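Local coordinates for proton-dependent oligopeptide transporter family protein (Xanthomonas campestris, PDB 6EI3) that probably carries small peptides across the membrane together with protons, as a POT-family member of the major facilitator superfamily crystallised in an auto-inhibited state, at residues R15-G20 and A88-L93; A387-E392 and G468-A473. One frame throughout, in Å; residues are numbered along the deposited sequence.

Contact 1 of 2, residues R15-G20 and A88-L93; sequences RFSFYG and AGHACL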
# COMPACT_ATOMS: atom_id res chain seq x y z
N ARG A 15 -10.69 -10.61 -1.45
CA ARG A 15 -10.74 -9.17 -1.19
C ARG A 15 -11.71 -8.83 -0.07
O ARG A 15 -11.39 -8.00 0.78
CB ARG A 15 -11.06 -8.35 -2.48
CG ARG A 15 -9.91 -8.33 -3.54
CD ARG A 15 -8.72 -7.42 -3.19
NE ARG A 15 -7.83 -8.08 -2.24
CZ ARG A 15 -6.96 -7.47 -1.44
NH1 ARG A 15 -6.82 -6.15 -1.48
NH2 ARG A 15 -6.22 -8.18 -0.59
N PHE A 16 -12.89 -9.47 -0.05
CA PHE A 16 -13.87 -9.23 1.01
C PHE A 16 -13.24 -9.64 2.35
O PHE A 16 -13.34 -8.91 3.34
CB PHE A 16 -15.18 -9.99 0.75
CG PHE A 16 -16.30 -9.65 1.73
CD1 PHE A 16 -16.30 -10.17 3.01
CD2 PHE A 16 -17.35 -8.81 1.35
CE1 PHE A 16 -17.34 -9.87 3.92
CE2 PHE A 16 -18.38 -8.52 2.26
CZ PHE A 16 -18.36 -9.04 3.53
N SER A 17 -12.58 -10.81 2.36
CA SER A 17 -11.91 -11.37 3.53
C SER A 17 -10.81 -10.43 4.06
O SER A 17 -10.74 -10.17 5.26
CB SER A 17 -11.33 -12.73 3.18
OG SER A 17 -10.58 -13.27 4.25
N PHE A 18 -9.96 -9.92 3.16
CA PHE A 18 -8.86 -9.04 3.55
C PHE A 18 -9.37 -7.79 4.22
O PHE A 18 -8.94 -7.48 5.32
CB PHE A 18 -7.97 -8.67 2.35
CG PHE A 18 -6.85 -7.73 2.73
CD1 PHE A 18 -5.66 -8.22 3.26
CD2 PHE A 18 -7.01 -6.35 2.62
CE1 PHE A 18 -4.65 -7.34 3.68
CE2 PHE A 18 -5.99 -5.47 3.01
CZ PHE A 18 -4.82 -5.97 3.55
N TYR A 19 -10.27 -7.06 3.54
CA TYR A 19 -10.81 -5.81 4.08
C TYR A 19 -11.58 -6.03 5.37
O TYR A 19 -11.50 -5.21 6.28
CB TYR A 19 -11.67 -5.10 3.03
CG TYR A 19 -10.83 -4.47 1.95
CD1 TYR A 19 -10.04 -3.36 2.22
CD2 TYR A 19 -10.81 -4.98 0.66
CE1 TYR A 19 -9.25 -2.77 1.22
CE2 TYR A 19 -10.04 -4.40 -0.35
CZ TYR A 19 -9.26 -3.29 -0.06
OH TYR A 19 -8.50 -2.70 -1.04
N GLY A 20 -12.29 -7.16 5.43
CA GLY A 20 -13.06 -7.59 6.59
C GLY A 20 -12.19 -7.75 7.81
O GLY A 20 -12.50 -7.15 8.84
N ALA A 88 -4.14 -20.59 6.96
CA ALA A 88 -3.54 -20.98 8.24
C ALA A 88 -3.44 -19.78 9.20
O ALA A 88 -3.65 -19.95 10.40
CB ALA A 88 -2.17 -21.60 8.01
N GLY A 89 -3.18 -18.58 8.66
CA GLY A 89 -3.13 -17.34 9.41
C GLY A 89 -4.49 -16.97 9.98
O GLY A 89 -4.60 -16.63 11.17
N HIS A 90 -5.54 -17.09 9.14
CA HIS A 90 -6.93 -16.86 9.55
C HIS A 90 -7.34 -17.85 10.64
O HIS A 90 -7.97 -17.43 11.61
CB HIS A 90 -7.89 -16.93 8.37
CG HIS A 90 -7.99 -15.66 7.61
ND1 HIS A 90 -8.64 -14.55 8.13
CD2 HIS A 90 -7.58 -15.38 6.35
CE1 HIS A 90 -8.56 -13.62 7.20
NE2 HIS A 90 -7.93 -14.07 6.11
N ALA A 91 -6.92 -19.12 10.53
CA ALA A 91 -7.17 -20.18 11.53
C ALA A 91 -6.42 -19.86 12.85
O ALA A 91 -6.90 -20.22 13.92
CB ALA A 91 -6.70 -21.52 11.00
N CYS A 92 -5.26 -19.19 12.76
CA CYS A 92 -4.52 -18.80 13.95
C CYS A 92 -5.27 -17.72 14.71
O CYS A 92 -5.33 -17.80 15.95
CB CYS A 92 -3.10 -18.37 13.61
SG CYS A 92 -1.97 -19.75 13.28
N LEU A 93 -5.94 -16.79 14.00
CA LEU A 93 -6.72 -15.76 14.67
C LEU A 93 -7.91 -16.36 15.48
O LEU A 93 -8.37 -15.73 16.43
CB LEU A 93 -7.19 -14.64 13.73
CG LEU A 93 -6.17 -13.94 12.81
CD1 LEU A 93 -6.84 -12.83 12.05
CD2 LEU A 93 -4.95 -13.38 13.56
O HOH W 1 -8.13 -12.25 4.05

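Contact 2 of 2, residues A387-E392 and G468-A473; sequences AMDGGE and GLSEAA. With 78M ((2S)-2,3-dihydroxypropyl(7Z)-pentadec-7-enoate), chain F.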
# COMPACT_ATOMS: atom_id res chain seq x y z
N ALA A 387 -11.90 19.98 18.72
CA ALA A 387 -13.27 20.21 19.21
C ALA A 387 -13.59 19.16 20.28
O ALA A 387 -14.07 19.52 21.35
CB ALA A 387 -14.27 20.14 18.07
N MET A 388 -13.20 17.90 20.05
CA MET A 388 -13.39 16.78 20.99
C MET A 388 -12.58 17.01 22.28
O MET A 388 -13.13 16.87 23.37
CB MET A 388 -13.00 15.43 20.35
CG MET A 388 -14.05 14.85 19.39
SD MET A 388 -13.37 13.56 18.29
CE MET A 388 -13.20 12.23 19.41
N ASP A 389 -11.30 17.40 22.15
CA ASP A 389 -10.42 17.66 23.29
C ASP A 389 -10.94 18.80 24.20
O ASP A 389 -10.72 18.75 25.41
CB ASP A 389 -8.97 17.93 22.82
CG ASP A 389 -8.31 16.76 22.08
OD1 ASP A 389 -8.70 15.60 22.32
OD2 ASP A 389 -7.38 17.01 21.28
N GLY A 390 -11.63 19.78 23.61
CA GLY A 390 -12.21 20.92 24.30
C GLY A 390 -13.57 20.66 24.95
O GLY A 390 -14.25 21.60 25.38
N GLY A 391 -13.97 19.39 25.00
CA GLY A 391 -15.22 18.95 25.61
C GLY A 391 -16.45 19.00 24.72
O GLY A 391 -17.56 18.71 25.19
N GLU A 392 -16.28 19.36 23.44
CA GLU A 392 -17.40 19.46 22.51
C GLU A 392 -17.86 18.07 22.03
O GLU A 392 -17.04 17.31 21.53
CB GLU A 392 -17.08 20.40 21.33
CG GLU A 392 -18.16 20.54 20.27
CD GLU A 392 -19.35 21.45 20.55
OE1 GLU A 392 -19.47 21.98 21.68
OE2 GLU A 392 -20.17 21.63 19.62
N GLY A 468 -0.53 22.31 24.24
CA GLY A 468 -1.95 22.45 24.52
C GLY A 468 -2.77 21.32 23.92
O GLY A 468 -3.75 20.87 24.53
N LEU A 469 -2.37 20.86 22.73
CA LEU A 469 -3.02 19.78 21.98
C LEU A 469 -2.77 18.41 22.63
O LEU A 469 -1.70 18.18 23.19
CB LEU A 469 -2.49 19.73 20.53
CG LEU A 469 -2.43 21.03 19.70
CD1 LEU A 469 -1.51 20.86 18.51
CD2 LEU A 469 -3.81 21.47 19.25
N SER A 470 -3.74 17.48 22.46
CA SER A 470 -3.59 16.10 22.90
C SER A 470 -2.57 15.45 21.95
O SER A 470 -2.24 16.04 20.91
CB SER A 470 -4.92 15.36 22.82
OG SER A 470 -5.35 15.17 21.48
N GLU A 471 -2.06 14.25 22.29
CA GLU A 471 -1.11 13.49 21.47
C GLU A 471 -1.74 13.17 20.10
O GLU A 471 -1.10 13.37 19.07
CB GLU A 471 -0.68 12.22 22.21
CG GLU A 471 0.60 11.60 21.69
CD GLU A 471 1.08 10.41 22.49
OE1 GLU A 471 1.04 9.28 21.95
OE2 GLU A 471 1.52 10.60 23.65
N ALA A 472 -3.01 12.73 20.09
CA ALA A 472 -3.75 12.44 18.86
C ALA A 472 -3.83 13.70 17.97
O ALA A 472 -3.43 13.62 16.81
CB ALA A 472 -5.14 11.91 19.18
N ALA A 473 -4.26 14.86 18.52
CA ALA A 473 -4.39 16.14 17.80
C ALA A 473 -3.05 16.63 17.26
O ALA A 473 -3.00 17.08 16.12
CB ALA A 473 -5.05 17.20 18.69
O21 78M F . -18.55 22.11 17.27
C20 78M F . -17.25 22.09 16.70
C18 78M F . -17.23 22.85 15.40
O19 78M F . -18.08 22.22 14.44
C17 78M F . -15.83 23.05 14.85
O2 78M F . -15.35 21.83 14.22
C1 78M F . -15.36 21.78 12.88
O1 78M F . -16.00 22.52 12.18
C2 78M F . -14.47 20.68 12.37
C3 78M F . -14.50 20.52 10.85
C4 78M F . -13.14 20.71 10.19
C5 78M F . -12.90 22.08 9.58
C6 78M F . -11.47 22.28 9.08
C7 78M F . -11.37 22.52 7.61
C8 78M F . -11.25 21.60 6.67
C9 78M F . -11.15 21.83 5.19
C10 78M F . -12.42 22.41 4.57
C11 78M F . -12.20 23.13 3.24
C12 78M F . -12.20 22.23 2.01
C13 78M F . -11.68 22.92 0.76
C15 78M F . -11.22 22.77 -1.71
C14 78M F . -11.77 22.07 -0.49

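Contact 1 of 2, residues R15-G20 and A88-L93
Ser17 and His90 reach toward each other from helices 4-22 and 62-95, whose backbones stay well apart here, the CA atoms of the two residues lying 9.5 Å from one another. The serine hydroxyl is set anti to its own nitrogen (chi1 176°), which carries OG away from helix 4-22 and up to the imidazole. It comes in obliquely, with OG 3.3 Å from His90 NE2. A water bridges the two: it lies in the plane of the imidazole at the ring's edge, 2.8 Å from His90 NE2, and donates a hydrogen bond of 2.7 Å to Ser17 OG. The hydroxyl is also bonded to Pro175 O, so OG is tied directly to helix 168-188 and through the water to helix 62-95. Met179 of helix 168-188 touches both Ser17 and His90, while Ile110 of helix 100-117 packs on the histidine. The contact is thus a small polar bridge, buried among transmembrane helices of the amino-terminal half of the MFS fold. Since Pro175 O can only accept, Ser17 OG donates there and accepts from the water, whose in-plane position would favour the ring orientation that points nitrogen rather than carbon at it.

Contact 2 of 2, residues A387-E392 and G468-A473
A hydrogen bond of 2.7 Å from Ser470 OG to Asp389 OD2 supplies the polar link of this contact. The hydroxyl meets the carboxylate from above its plane, 36° out of it. Asp389 CG lies beside the backbone nitrogen (chi1 -62°), directing the carboxylate from the end of helix 363-389 across to the start of helix 471-495. Its other oxygen, OD1, is bonded to Gln385 one turn earlier, so both oxygens are engaged.

A second set of bonds concerns helix ends. Ser470 is the N-cap of helix 471-495: OG accepts from Ala473 N at 3.2 Å, nearly straight at 167°, while donating its hydrogen bond to Asp389 OD2. The N-terminal end of helix 471-495 would be expected to favour the negative carboxylate, whereas the end of helix 363-389 would not. A Schellman motif closes helix 363-389, with Glu392 N bonded to Ala387 O at 3.0 Å, Gly391 N to Met388 O at 3.1 Å, and Gly391, at positive phi, as the C-prime residue.

The only other van der Waals contact across the segments is of the Ala473 methyl, CB, on Asp389 OD2, at 3.5 Å.

The lipid is met by the two residues that the longer Schellman bond joins, Ala387 and Glu392. Glu392 OE2 takes a weak hydrogen bond of 2.9 Å from O21 of the bound monoacylglycerol, and Ala387 CB lies 3.8 Å from C20, a carbon of the glycerol headgroup.

The contact therefore joins the last turn of helix 363-389 to the first turn of helix 471-495. Gln385 of the former also touches Ser470, Ala472 and Ala473, and Val386 packs on Leu469, which carries the contact one turn back along helix 363-389. Glu471 OE1 forms a salt bridge with Arg456 of helix 430-456.

In the fold
The two contacts follow one another in series along the chain, contact 1 closing before contact 2 opens. They share no helix: contact 1 joins helices 4-22 and 62-95, whereas contact 2 joins helices 363-389 and 471-495. Their centres are 35 Å apart and their nearest atoms about 22 Å, with no touch between them. In the two-bundle architecture of the major facilitator superfamily, contact 1 belongs to the amino-terminal half and contact 2 to the carboxy-terminal half. Contact 1 is buried, its centre about 17 Å from that of the chain; contact 2 is only partly buried, its centre about 29 Å from that of the chain, at helix ends. Each therefore ties helices together within its own half rather than between halves.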